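Local atomic coordinates of C-domain type II peptide synthetase (Streptomyces globisporus, PDB entry 4ZNM), a protein that belongs to the condensation-domain family of peptide synthetases, as a type II member with the two-lobed fold shared with the CoA-dependent acyltransferases. Residues L120-E125 with R396-A401; A223-L228 with T290-S295; M165-R170 with D305-F310; G56-E61 with L141-Q146; A324-V329 with N451-P456. All blocks are in the same frame, centred on the assembly; numbering follows the deposited sequence.

Contact 1 of 5, residues L120-E125 with R396-A401; sequences LLNEVE and RQLSQA
Arg396 lays its guanidinium against Leu121, Asn122 and Glu125, in the last turns of helix 110-125 in the N-terminal lobe. Segment 396-401 follows strand 388-392, part of the element that crosses back to the N-terminal sheet, consistent with the latch of condensation domains. The arginine chain is bent at chi3 (78°), which brings NH2 to the helix. Leu121 CD2 sits over one guanidinium face, near the rim, 3.3 Å from Arg396 NE; that nitrogen is buried and has no polar partner in the model. At NH2 the acceptors are Glu125 OE2, a salt bridge of 2.9 Å, and Asn122 OD1, whose modelled distance is too short to be trusted. The carboxylate plane stands 63° to the guanidinium, yet NH2 meets OE2 nearly along its C-O axis. Arg246 of strand 242-249, in the other lobe's sheet, also bonds Glu125 OE2, so one carboxylate oxygen serves two arginines and probably lets their guanidinium groups lie close together. Asn122 ND2 reaches Leu398 O only weakly, at 3.4 Å. The Gln400 side chain, bent at chi2, sends NE2 to the helix carbonyl Asn122 O at 2.9 Å, with that oxygen 1° from the amide plane.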
# COMPACT_ATOMS: atom_id res chain seq x y z
N LEU A 120 -6.08 -4.50 18.41
CA LEU A 120 -6.04 -3.06 18.48
C LEU A 120 -5.84 -2.51 17.07
O LEU A 120 -6.55 -1.59 16.65
CB LEU A 120 -4.94 -2.59 19.43
CG LEU A 120 -4.87 -1.07 19.60
CD1 LEU A 120 -6.22 -0.51 20.12
CD2 LEU A 120 -3.73 -0.70 20.53
N LEU A 121 -4.89 -3.07 16.34
CA LEU A 121 -4.64 -2.59 14.97
C LEU A 121 -5.95 -2.61 14.14
O LEU A 121 -6.32 -1.62 13.48
CB LEU A 121 -3.53 -3.43 14.32
CG LEU A 121 -3.19 -3.14 12.86
CD1 LEU A 121 -2.84 -1.69 12.66
CD2 LEU A 121 -2.05 -4.02 12.39
N ASN A 122 -6.68 -3.71 14.22
CA ASN A 122 -7.87 -3.86 13.40
C ASN A 122 -8.94 -2.90 13.82
O ASN A 122 -9.67 -2.36 12.97
CB ASN A 122 -8.42 -5.28 13.51
CG ASN A 122 -7.92 -6.17 12.42
OD1 ASN A 122 -6.87 -5.91 11.83
ND2 ASN A 122 -8.65 -7.22 12.14
N GLU A 123 -9.06 -2.69 15.12
CA GLU A 123 -10.08 -1.78 15.63
C GLU A 123 -9.78 -0.38 15.14
O GLU A 123 -10.67 0.33 14.68
CB GLU A 123 -10.15 -1.80 17.17
CG GLU A 123 -11.23 -0.87 17.69
CD GLU A 123 -11.14 -0.64 19.18
OE1 GLU A 123 -10.60 -1.52 19.88
OE2 GLU A 123 -11.63 0.42 19.64
N VAL A 124 -8.52 0.04 15.23
CA VAL A 124 -8.17 1.39 14.76
C VAL A 124 -8.48 1.50 13.26
O VAL A 124 -9.06 2.47 12.83
CB VAL A 124 -6.70 1.73 15.05
CG1 VAL A 124 -6.26 2.99 14.30
CG2 VAL A 124 -6.51 1.89 16.54
N GLU A 125 -8.17 0.46 12.49
CA GLU A 125 -8.45 0.47 11.04
C GLU A 125 -9.94 0.58 10.73
O GLU A 125 -10.31 1.05 9.67
CB GLU A 125 -7.90 -0.80 10.36
CG GLU A 125 -7.98 -0.76 8.86
CD GLU A 125 -7.57 -2.09 8.20
OE1 GLU A 125 -7.82 -2.23 6.96
OE2 GLU A 125 -7.04 -2.97 8.91
N ARG A 396 0.05 -10.31 10.09
CA ARG A 396 -1.33 -10.16 10.51
C ARG A 396 -2.06 -11.42 10.10
O ARG A 396 -1.80 -11.97 9.05
CB ARG A 396 -1.97 -8.92 9.88
CG ARG A 396 -1.39 -7.58 10.34
CD ARG A 396 -2.04 -6.39 9.66
NE ARG A 396 -3.36 -6.05 10.21
CZ ARG A 396 -4.09 -5.00 9.80
NH1 ARG A 396 -3.62 -4.21 8.86
NH2 ARG A 396 -5.27 -4.74 10.34
N GLN A 397 -2.98 -11.87 10.93
CA GLN A 397 -3.70 -13.10 10.65
C GLN A 397 -5.20 -12.82 10.74
O GLN A 397 -6.02 -13.50 10.12
CB GLN A 397 -3.22 -14.19 11.63
CG GLN A 397 -1.72 -14.49 11.44
CD GLN A 397 -1.05 -15.10 12.65
OE1 GLN A 397 -1.54 -16.07 13.23
NE2 GLN A 397 0.10 -14.53 13.04
N LEU A 398 -5.53 -11.76 11.47
CA LEU A 398 -6.90 -11.41 11.75
C LEU A 398 -7.49 -10.67 10.58
O LEU A 398 -7.04 -9.57 10.24
CB LEU A 398 -6.96 -10.52 13.00
CG LEU A 398 -8.06 -10.70 14.02
CD1 LEU A 398 -8.30 -12.15 14.38
CD2 LEU A 398 -7.66 -9.94 15.26
N SER A 399 -8.52 -11.23 9.98
CA SER A 399 -9.20 -10.55 8.90
C SER A 399 -10.09 -9.40 9.43
O SER A 399 -10.36 -9.26 10.64
CB SER A 399 -10.02 -11.56 8.09
OG SER A 399 -11.20 -11.92 8.79
N GLN A 400 -10.50 -8.55 8.50
CA GLN A 400 -11.14 -7.28 8.81
C GLN A 400 -12.37 -7.18 7.94
O GLN A 400 -12.27 -7.21 6.71
CB GLN A 400 -10.19 -6.10 8.55
CG GLN A 400 -10.86 -4.74 8.38
CD GLN A 400 -11.24 -4.16 9.70
OE1 GLN A 400 -12.42 -4.18 10.11
NE2 GLN A 400 -10.24 -3.66 10.40
N ALA A 401 -13.54 -7.06 8.58
CA ALA A 401 -14.80 -6.98 7.85
C ALA A 401 -15.00 -5.62 7.19
O ALA A 401 -15.64 -5.52 6.16
CB ALA A 401 -15.94 -7.29 8.77

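Contact 2 of 5, residues A223-L228 with T290-S295; sequences ARIIGL and TVPTFS
Thr290 O is met by two neighbouring groups of segment 223-228: Ile226 N donates to it at 2.9 Å with an N-H...O angle of 165°, and the CA of Ile225 brings a C-H to the same oxygen at 3.4 Å. The C=O...N angle of 162° means that the amide nitrogen of Ile226 lies almost in line with the carbonyl. One residue back, a water ties the chains again, donating a hydrogen bond to Arg224 O at 2.7 Å and accepting one from Thr290 N at 2.9 Å, so Thr290 O is bound directly by segment 223-228 and Thr290 N through the water. These bonds fasten the approach to strand 227-229, an outermost strand of the five-stranded C-terminal sheet, to strand 288-295, which pairs with strand 312-319; Pro292 also has a backbone bond to Phe371 in strand 366-373 of the larger sheet. Apolar side chains pack beside the polar link. Ile225 CG2, placed anti to its own nitrogen, comes to 3.7 Å from Pro292 CD, the two side chains crossing at about a right angle. Ile226 instead turns CG2 between its nitrogen and carbonyl carbon, where it meets Val291 CG2 at 3.6 Å. Beyond them, Leu280 of helix 268-284 touches both Ile226 and Val291. Ala223 CB fills in beside Thr290 OG1 at 3.8 Å.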
# COMPACT_ATOMS: atom_id res chain seq x y z
N ALA A 223 -4.81 -3.24 -25.45
CA ALA A 223 -4.79 -3.86 -24.16
C ALA A 223 -6.00 -3.40 -23.31
O ALA A 223 -6.44 -2.25 -23.39
CB ALA A 223 -3.52 -3.55 -23.44
N ARG A 224 -6.48 -4.32 -22.48
CA ARG A 224 -7.51 -4.03 -21.51
C ARG A 224 -7.06 -4.67 -20.20
O ARG A 224 -6.80 -5.86 -20.18
CB ARG A 224 -8.87 -4.58 -21.96
CG ARG A 224 -9.40 -4.02 -23.28
CD ARG A 224 -10.03 -2.65 -23.10
NE ARG A 224 -10.72 -2.19 -24.30
CZ ARG A 224 -10.12 -1.74 -25.40
NH1 ARG A 224 -8.79 -1.70 -25.49
NH2 ARG A 224 -10.84 -1.33 -26.43
N ILE A 225 -6.97 -3.87 -19.13
CA ILE A 225 -6.73 -4.43 -17.81
C ILE A 225 -7.73 -5.56 -17.57
O ILE A 225 -8.90 -5.40 -17.86
CB ILE A 225 -6.83 -3.37 -16.70
CG1 ILE A 225 -5.66 -2.39 -16.81
CG2 ILE A 225 -6.79 -4.04 -15.34
CD1 ILE A 225 -5.84 -1.11 -15.98
N ILE A 226 -7.27 -6.68 -17.03
CA ILE A 226 -8.12 -7.83 -16.83
C ILE A 226 -9.08 -7.55 -15.66
O ILE A 226 -8.67 -7.05 -14.60
CB ILE A 226 -7.26 -9.11 -16.60
CG1 ILE A 226 -8.10 -10.37 -16.69
CG2 ILE A 226 -6.63 -9.10 -15.27
CD1 ILE A 226 -7.34 -11.50 -17.34
N GLY A 227 -10.36 -7.84 -15.90
CA GLY A 227 -11.40 -7.70 -14.89
C GLY A 227 -11.75 -9.00 -14.18
O GLY A 227 -11.70 -10.07 -14.78
N LEU A 228 -12.06 -8.89 -12.89
CA LEU A 228 -12.60 -10.01 -12.12
C LEU A 228 -14.11 -9.92 -12.03
O LEU A 228 -14.65 -8.86 -11.68
CB LEU A 228 -12.02 -10.02 -10.71
CG LEU A 228 -10.50 -10.15 -10.59
CD1 LEU A 228 -10.14 -10.09 -9.12
CD2 LEU A 228 -10.04 -11.45 -11.25
N THR A 290 -3.04 -8.16 -18.82
CA THR A 290 -2.60 -6.88 -18.31
C THR A 290 -3.14 -6.68 -16.89
O THR A 290 -4.35 -6.63 -16.67
CB THR A 290 -3.07 -5.70 -19.21
OG1 THR A 290 -2.56 -5.85 -20.53
CG2 THR A 290 -2.60 -4.39 -18.64
N VAL A 291 -2.22 -6.53 -15.95
CA VAL A 291 -2.53 -6.36 -14.52
C VAL A 291 -1.69 -5.20 -14.00
O VAL A 291 -0.49 -5.16 -14.21
CB VAL A 291 -2.27 -7.64 -13.71
CG1 VAL A 291 -2.51 -7.40 -12.19
CG2 VAL A 291 -3.17 -8.75 -14.19
N PRO A 292 -2.32 -4.25 -13.32
CA PRO A 292 -1.54 -3.14 -12.79
C PRO A 292 -0.89 -3.51 -11.47
O PRO A 292 -1.38 -4.36 -10.71
CB PRO A 292 -2.60 -2.04 -12.56
CG PRO A 292 -3.87 -2.76 -12.42
CD PRO A 292 -3.77 -4.02 -13.18
N THR A 293 0.25 -2.88 -11.22
CA THR A 293 0.86 -2.89 -9.91
C THR A 293 0.88 -1.45 -9.47
O THR A 293 0.49 -0.57 -10.24
CB THR A 293 2.31 -3.49 -9.95
OG1 THR A 293 2.74 -3.79 -8.61
CG2 THR A 293 3.29 -2.53 -10.60
N PHE A 294 1.35 -1.20 -8.24
CA PHE A 294 1.72 0.15 -7.82
C PHE A 294 3.22 0.15 -7.67
O PHE A 294 3.79 -0.66 -6.92
CB PHE A 294 1.10 0.56 -6.47
CG PHE A 294 -0.30 1.05 -6.56
CD1 PHE A 294 -0.58 2.31 -7.04
CD2 PHE A 294 -1.34 0.27 -6.07
CE1 PHE A 294 -1.87 2.79 -7.07
CE2 PHE A 294 -2.64 0.72 -6.12
CZ PHE A 294 -2.92 1.99 -6.63
N SER A 295 3.89 1.06 -8.37
CA SER A 295 5.31 1.22 -8.13
C SER A 295 5.49 2.05 -6.86
O SER A 295 4.55 2.68 -6.40
CB SER A 295 5.98 1.88 -9.32
OG SER A 295 5.61 3.26 -9.33
O HOH W 1 -5.61 -8.29 -20.10

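Contact 3 of 5, residues M165-R170 with D305-F310; sequences MHVIAR and DTVGSF
An extended start (chi1 176°) followed by a bend at chi3 (60°) carries the guanidinium of Arg170 off helix 162-180 toward Asp305, whose CG lies beside its own backbone nitrogen. Arg170 NH2 and Asp305 OD1 form a salt bridge of 3.2 Å, a long one. Its geometry is not that of a flat, two-pronged pair: the nitrogen approaches from above the carboxylate, 59° out of its plane. A water supports the same nitrogen, accepting weakly from Arg170 NH2 at 3.1 Å while donating to Asp305 O at 3.0 Å. Deeper in, the contact turns apolar. Val307 CG2 touches both Val167 CG1, at 4.0 Å, and Ile168 CG1, at 3.8 Å; the Val307 side chain slides past Val167 in the opposite direction and crosses Ile168 at about a right angle. The loop joining strands 288-295 and 312-319 thus lies against a helix of the N-terminal lobe, consistent with the floor loop of condensation domains. Asp161, just ahead of that helix, also takes part, accepting from Phe310 N. A single, tilted ion pair with a weakly held water, between the partly exposed Arg170 and Asp305, implies modest directional restraint, while Val167, Ile168 and Val307 contribute most of the buried surface.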
# COMPACT_ATOMS: atom_id res chain seq x y z
N MSE A 165 4.91 5.88 6.12
CA MSE A 165 4.57 5.42 7.47
C MSE A 165 5.86 4.94 8.19
O MSE A 165 6.06 5.17 9.36
CB MSE A 165 3.54 4.28 7.43
CG MSE A 165 2.14 4.68 7.04
SE MSE A 165 1.28 5.82 8.33
CE MSE A 165 1.54 4.75 9.92
N HIS A 166 6.74 4.30 7.45
CA HIS A 166 8.04 3.91 8.01
C HIS A 166 8.81 5.18 8.45
O HIS A 166 9.31 5.24 9.58
CB HIS A 166 8.82 3.10 7.01
CG HIS A 166 10.24 2.88 7.38
ND1 HIS A 166 10.70 1.68 7.88
CD2 HIS A 166 11.32 3.71 7.33
CE1 HIS A 166 12.00 1.78 8.12
NE2 HIS A 166 12.40 3.00 7.80
N VAL A 167 8.82 6.22 7.60
CA VAL A 167 9.48 7.49 7.93
C VAL A 167 8.84 8.16 9.17
O VAL A 167 9.56 8.67 10.05
CB VAL A 167 9.46 8.46 6.72
CG1 VAL A 167 9.95 9.87 7.12
CG2 VAL A 167 10.36 7.92 5.57
N ILE A 168 7.51 8.14 9.27
CA ILE A 168 6.81 8.80 10.37
C ILE A 168 7.20 8.16 11.71
O ILE A 168 7.38 8.84 12.73
CB ILE A 168 5.31 8.73 10.15
CG1 ILE A 168 4.91 9.62 8.96
CG2 ILE A 168 4.54 9.16 11.43
CD1 ILE A 168 3.47 9.38 8.48
N ALA A 169 7.27 6.84 11.71
CA ALA A 169 7.57 6.09 12.91
C ALA A 169 9.02 6.37 13.31
O ALA A 169 9.31 6.60 14.49
CB ALA A 169 7.33 4.60 12.68
N ARG A 170 9.91 6.42 12.32
CA ARG A 170 11.33 6.64 12.62
C ARG A 170 11.52 8.03 13.19
O ARG A 170 12.19 8.21 14.22
CB ARG A 170 12.22 6.46 11.39
CG ARG A 170 13.68 6.80 11.75
CD ARG A 170 14.47 7.30 10.64
NE ARG A 170 13.96 8.52 10.04
CZ ARG A 170 14.49 9.04 8.94
NH1 ARG A 170 15.53 8.43 8.41
NH2 ARG A 170 14.01 10.15 8.37
N ASP A 305 13.21 10.87 2.67
CA ASP A 305 12.75 11.24 3.99
C ASP A 305 11.41 12.01 3.95
O ASP A 305 11.03 12.63 4.95
CB ASP A 305 13.81 12.10 4.68
CG ASP A 305 15.12 11.34 4.89
OD1 ASP A 305 15.05 10.16 5.31
OD2 ASP A 305 16.21 11.88 4.59
N THR A 306 10.74 11.98 2.80
CA THR A 306 9.56 12.81 2.56
C THR A 306 8.26 12.06 2.82
O THR A 306 8.02 11.00 2.23
CB THR A 306 9.47 13.33 1.12
OG1 THR A 306 10.63 14.11 0.82
CG2 THR A 306 8.21 14.22 0.93
N VAL A 307 7.40 12.66 3.64
CA VAL A 307 6.05 12.13 3.87
C VAL A 307 5.11 12.64 2.80
O VAL A 307 5.02 13.84 2.49
CB VAL A 307 5.57 12.48 5.30
CG1 VAL A 307 4.11 12.07 5.54
CG2 VAL A 307 6.49 11.81 6.32
N GLY A 308 4.44 11.67 2.19
CA GLY A 308 3.47 11.90 1.13
C GLY A 308 3.06 10.55 0.53
O GLY A 308 3.59 9.51 0.92
N SER A 309 2.14 10.56 -0.41
CA SER A 309 1.78 9.34 -1.12
C SER A 309 2.31 9.41 -2.56
O SER A 309 1.78 10.11 -3.42
CB SER A 309 0.27 9.13 -1.06
OG SER A 309 -0.05 7.88 -1.61
N PHE A 310 3.37 8.64 -2.79
CA PHE A 310 4.14 8.66 -4.03
C PHE A 310 3.77 7.56 -5.00
O PHE A 310 4.25 7.55 -6.12
CB PHE A 310 5.65 8.53 -3.69
CG PHE A 310 6.25 9.78 -3.11
CD1 PHE A 310 5.88 10.23 -1.86
CD2 PHE A 310 7.20 10.48 -3.81
CE1 PHE A 310 6.44 11.37 -1.33
CE2 PHE A 310 7.76 11.63 -3.29
CZ PHE A 310 7.37 12.08 -2.05
O HOH W 2 12.18 12.54 7.68

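Contact 4 of 5, residues G56-E61 with L141-Q146; sequences GGIDEE and LGRFDQ
Glu60 and Arg143 meet in a salt bridge, Glu60 OE2 lying 2.7 Å from Arg143 NH1. The oxygen is met on its anti side, 22° out of the carboxylate plane, and sits 5° from the guanidinium plane, although the carboxylate itself is turned 76° to that plane. Ile58 CB backs one guanidinium face near its rim, 3.8 Å from Arg143 NH2, and Gln146 NE2 lies over the opposite face, also toward the rim, so both faces have a neighbour. The bend at chi3 of Arg143 points NH2 at a water, 3.0 Å away, that also accepts from Ile58 N and donates to Gln146 O and Gln146 OE1: four bonds around one water oxygen. Next to the arginine, Ile58 CD1 and Leu141 CD2 reach toward each other tip to tip at 4.0 Å. A second shell fixes these groups. Asp59 sets the start of the helix that carries Glu60, while its backbone N bonds the Tyr176 hydroxyl. Backbone bonds tie Leu141 and Arg143 to Arg103. The arrangement is a strand-to-helix connection, from strand 47-55 into N-capped helix 60-73, beside the pairing of strand 137-143 with outermost strand 101-104, in a lobe of the acyltransferase-like alpha/beta fold.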
# COMPACT_ATOMS: atom_id res chain seq x y z
N GLY A 56 10.57 -1.13 26.19
CA GLY A 56 11.23 -0.10 26.96
C GLY A 56 10.20 0.78 27.62
O GLY A 56 9.02 0.70 27.31
N GLY A 57 10.65 1.62 28.55
CA GLY A 57 9.76 2.52 29.25
C GLY A 57 9.32 3.62 28.31
O GLY A 57 10.04 3.98 27.40
N ILE A 58 8.10 4.13 28.52
CA ILE A 58 7.54 5.20 27.69
C ILE A 58 7.05 6.28 28.60
O ILE A 58 6.33 5.99 29.56
CB ILE A 58 6.37 4.71 26.83
CG1 ILE A 58 6.83 3.67 25.81
CG2 ILE A 58 5.67 5.92 26.15
CD1 ILE A 58 5.65 2.98 25.14
N ASP A 59 7.41 7.53 28.30
CA ASP A 59 6.79 8.69 28.95
C ASP A 59 5.71 9.21 28.01
O ASP A 59 6.01 9.82 26.98
CB ASP A 59 7.80 9.78 29.27
CG ASP A 59 7.17 10.93 30.05
OD1 ASP A 59 6.94 10.74 31.26
OD2 ASP A 59 6.88 11.99 29.48
N GLU A 60 4.45 8.98 28.36
CA GLU A 60 3.35 9.20 27.43
C GLU A 60 3.24 10.65 27.02
O GLU A 60 3.00 10.96 25.85
CB GLU A 60 2.06 8.75 28.09
CG GLU A 60 1.95 7.23 28.25
CD GLU A 60 0.84 6.80 29.22
OE1 GLU A 60 -0.08 7.61 29.55
OE2 GLU A 60 0.91 5.62 29.70
N GLU A 61 3.43 11.55 27.97
CA GLU A 61 3.32 12.98 27.69
C GLU A 61 4.37 13.42 26.68
O GLU A 61 4.10 14.27 25.84
CB GLU A 61 3.47 13.79 28.98
CG GLU A 61 3.49 15.29 28.76
CD GLU A 61 3.56 16.07 30.06
OE1 GLU A 61 3.88 17.27 30.01
OE2 GLU A 61 3.30 15.47 31.13
N LEU A 141 -1.76 4.23 21.61
CA LEU A 141 -0.77 3.41 22.30
C LEU A 141 -1.46 2.40 23.23
O LEU A 141 -2.16 2.79 24.16
CB LEU A 141 0.18 4.31 23.08
CG LEU A 141 1.29 3.56 23.83
CD1 LEU A 141 2.32 3.01 22.86
CD2 LEU A 141 1.92 4.49 24.82
N GLY A 142 -1.30 1.11 22.92
CA GLY A 142 -1.79 0.07 23.79
C GLY A 142 -0.69 -0.50 24.67
O GLY A 142 0.23 -1.13 24.18
N ARG A 143 -0.76 -0.28 25.98
CA ARG A 143 0.34 -0.73 26.86
C ARG A 143 -0.04 -2.00 27.55
O ARG A 143 -1.12 -2.11 28.09
CB ARG A 143 0.67 0.33 27.88
CG ARG A 143 0.96 1.69 27.25
CD ARG A 143 1.51 2.66 28.28
NE ARG A 143 2.88 2.33 28.61
CZ ARG A 143 3.65 3.05 29.43
NH1 ARG A 143 3.20 4.16 30.00
NH2 ARG A 143 4.88 2.64 29.68
N PHE A 144 0.87 -2.96 27.55
CA PHE A 144 0.68 -4.15 28.36
C PHE A 144 1.17 -3.97 29.79
O PHE A 144 0.52 -4.41 30.75
CB PHE A 144 1.41 -5.32 27.71
CG PHE A 144 0.94 -5.60 26.31
CD1 PHE A 144 -0.30 -6.17 26.08
CD2 PHE A 144 1.74 -5.28 25.23
CE1 PHE A 144 -0.72 -6.44 24.77
CE2 PHE A 144 1.33 -5.56 23.95
CZ PHE A 144 0.09 -6.13 23.72
N ASP A 145 2.34 -3.38 29.92
CA ASP A 145 2.97 -3.16 31.22
C ASP A 145 3.95 -2.02 31.00
O ASP A 145 3.91 -1.36 29.95
CB ASP A 145 3.61 -4.44 31.77
CG ASP A 145 4.72 -4.98 30.88
OD1 ASP A 145 5.43 -4.17 30.25
OD2 ASP A 145 4.92 -6.23 30.84
N GLN A 146 4.79 -1.73 31.99
CA GLN A 146 5.59 -0.50 31.97
C GLN A 146 6.70 -0.56 30.92
O GLN A 146 7.36 0.45 30.65
CB GLN A 146 6.17 -0.22 33.37
CG GLN A 146 5.14 0.32 34.37
CD GLN A 146 4.60 1.69 33.95
OE1 GLN A 146 5.33 2.68 33.91
NE2 GLN A 146 3.33 1.74 33.60
O HOH W 3 7.20 3.16 31.44

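Contact 5 of 5, residues A324-V329 with N451-P456; sequences ASFREV and NAVARP
Phe326 presents the face of its ring to Ala452, where the first turn of helix 326-335 meets the last turn of helix 435-454 in the C-terminal lobe. The contact is a CH-pi interaction: Ala452 CB stands 3.4 Å from the ring centroid and 8° off the ring normal, almost directly above its centre. With CG opposite the backbone N (chi1 177°), the ring of Phe326 reaches the other helix. Pro456 CB approaches the same ring at its edge, 4.3 Å from Phe326 CD2, so helix end and following proline enclose the ring from two directions. Thr271 and Ala274 of helix 268-284 also touch it. Arg327 runs side by side with the Pro456 ring, both pointing the same way, with Arg327 NH2 3.8 Å from Pro456 CG; the arginine's charge is met by Asp457 through NE. Backbone groups complete the junction. The N-cap residue Ser325 turns OG to accept from Glu328 N at 3.1 Å. A water accepts a hydrogen bond from Phe326 N and donates one to Arg455 O. The next amide along pairs across the junction: Arg327 N donates to Pro456 O at 2.9 Å, lying in the plane of that carbonyl, with an N-H...O angle of 155°.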
# COMPACT_ATOMS: atom_id res chain seq x y z
N ALA A 324 6.03 -22.56 -22.00
CA ALA A 324 6.19 -23.99 -21.80
C ALA A 324 6.33 -24.32 -20.32
O ALA A 324 6.25 -25.47 -19.92
CB ALA A 324 7.39 -24.51 -22.59
N SER A 325 6.54 -23.32 -19.49
CA SER A 325 6.79 -23.60 -18.08
C SER A 325 6.52 -22.38 -17.25
O SER A 325 6.47 -21.26 -17.75
CB SER A 325 8.25 -24.01 -17.89
OG SER A 325 9.08 -22.91 -18.22
N PHE A 326 6.38 -22.58 -15.95
CA PHE A 326 6.30 -21.45 -15.06
C PHE A 326 7.56 -20.59 -15.22
O PHE A 326 7.49 -19.36 -15.22
CB PHE A 326 6.15 -21.92 -13.63
CG PHE A 326 6.14 -20.80 -12.64
CD1 PHE A 326 5.06 -19.96 -12.57
CD2 PHE A 326 7.21 -20.58 -11.80
CE1 PHE A 326 5.03 -18.92 -11.69
CE2 PHE A 326 7.17 -19.54 -10.90
CZ PHE A 326 6.07 -18.71 -10.87
N ARG A 327 8.72 -21.22 -15.35
CA ARG A 327 9.95 -20.45 -15.45
C ARG A 327 9.88 -19.44 -16.58
O ARG A 327 10.35 -18.30 -16.44
CB ARG A 327 11.17 -21.36 -15.64
CG ARG A 327 12.50 -20.59 -15.66
CD ARG A 327 13.68 -21.50 -15.84
NE ARG A 327 13.73 -22.54 -14.82
CZ ARG A 327 14.14 -22.34 -13.57
NH1 ARG A 327 14.53 -21.13 -13.18
NH2 ARG A 327 14.15 -23.35 -12.72
N GLU A 328 9.29 -19.83 -17.70
CA GLU A 328 9.15 -18.91 -18.82
C GLU A 328 8.17 -17.77 -18.49
O GLU A 328 8.37 -16.64 -18.93
CB GLU A 328 8.71 -19.66 -20.09
CG GLU A 328 9.83 -20.45 -20.70
CD GLU A 328 9.42 -21.26 -21.95
OE1 GLU A 328 8.37 -20.97 -22.57
OE2 GLU A 328 10.18 -22.20 -22.29
N VAL A 329 7.13 -18.05 -17.72
CA VAL A 329 6.23 -16.96 -17.30
C VAL A 329 7.02 -15.91 -16.49
O VAL A 329 6.88 -14.70 -16.71
CB VAL A 329 5.03 -17.47 -16.48
CG1 VAL A 329 4.14 -16.31 -16.06
CG2 VAL A 329 4.17 -18.43 -17.30
N ASN A 451 2.81 -24.89 -6.30
CA ASN A 451 3.06 -25.85 -7.37
C ASN A 451 4.01 -25.29 -8.42
O ASN A 451 4.82 -26.01 -8.98
CB ASN A 451 1.73 -26.25 -8.00
CG ASN A 451 0.98 -27.22 -7.14
OD1 ASN A 451 1.59 -28.13 -6.56
ND2 ASN A 451 -0.33 -27.06 -7.03
N ALA A 452 3.95 -23.99 -8.63
CA ALA A 452 4.82 -23.35 -9.60
C ALA A 452 6.30 -23.44 -9.21
O ALA A 452 7.12 -23.79 -10.04
CB ALA A 452 4.42 -21.90 -9.79
N VAL A 453 6.63 -23.13 -7.95
CA VAL A 453 8.04 -23.08 -7.55
C VAL A 453 8.54 -24.49 -7.23
O VAL A 453 9.74 -24.74 -7.31
CB VAL A 453 8.27 -22.15 -6.34
CG1 VAL A 453 8.01 -20.71 -6.73
CG2 VAL A 453 7.42 -22.58 -5.19
N ALA A 454 7.64 -25.40 -6.90
CA ALA A 454 8.02 -26.81 -6.74
C ALA A 454 8.37 -27.46 -8.09
O ALA A 454 9.31 -28.24 -8.16
CB ALA A 454 6.89 -27.59 -6.07
N ARG A 455 7.63 -27.14 -9.16
CA ARG A 455 7.93 -27.73 -10.46
C ARG A 455 7.96 -26.67 -11.56
O ARG A 455 7.15 -26.69 -12.48
CB ARG A 455 6.91 -28.81 -10.79
CG ARG A 455 7.07 -30.10 -9.98
CD ARG A 455 5.80 -30.96 -9.96
NE ARG A 455 4.66 -30.25 -9.37
CZ ARG A 455 4.44 -30.14 -8.06
NH1 ARG A 455 5.27 -30.69 -7.17
NH2 ARG A 455 3.38 -29.46 -7.63
N PRO A 456 8.94 -25.76 -11.48
CA PRO A 456 8.98 -24.57 -12.34
C PRO A 456 9.27 -24.86 -13.81
O PRO A 456 9.03 -23.99 -14.65
CB PRO A 456 10.12 -23.75 -11.72
CG PRO A 456 11.03 -24.78 -11.08
CD PRO A 456 10.06 -25.80 -10.52
O HOH W 4 5.79 -25.13 -14.57

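Overall arrangement
Contacts 2, 3 and 5 are largely buried, and contacts 1 and 4 partly so. Contact 4 lies in the N-terminal lobe; contact 1 starts from its helix 110-125 but lies where the other lobe's strand 242-249 joins in. The two touch through Leu120 CD2 and Gly142 N, and both contain an arginine-glutamate salt bridge, joined in contact 1 by amide side chains. Contact 3, like contact 1, lies between the lobes, its ion pair beside apolar contacts. Contacts 2 and 5, with centres about 22 Å apart, rely on backbone bonds, bridging waters and apolar side chains, and both touch helix 268-284. Contacts 4 and 5 lie farthest apart, about 49 Å between centres.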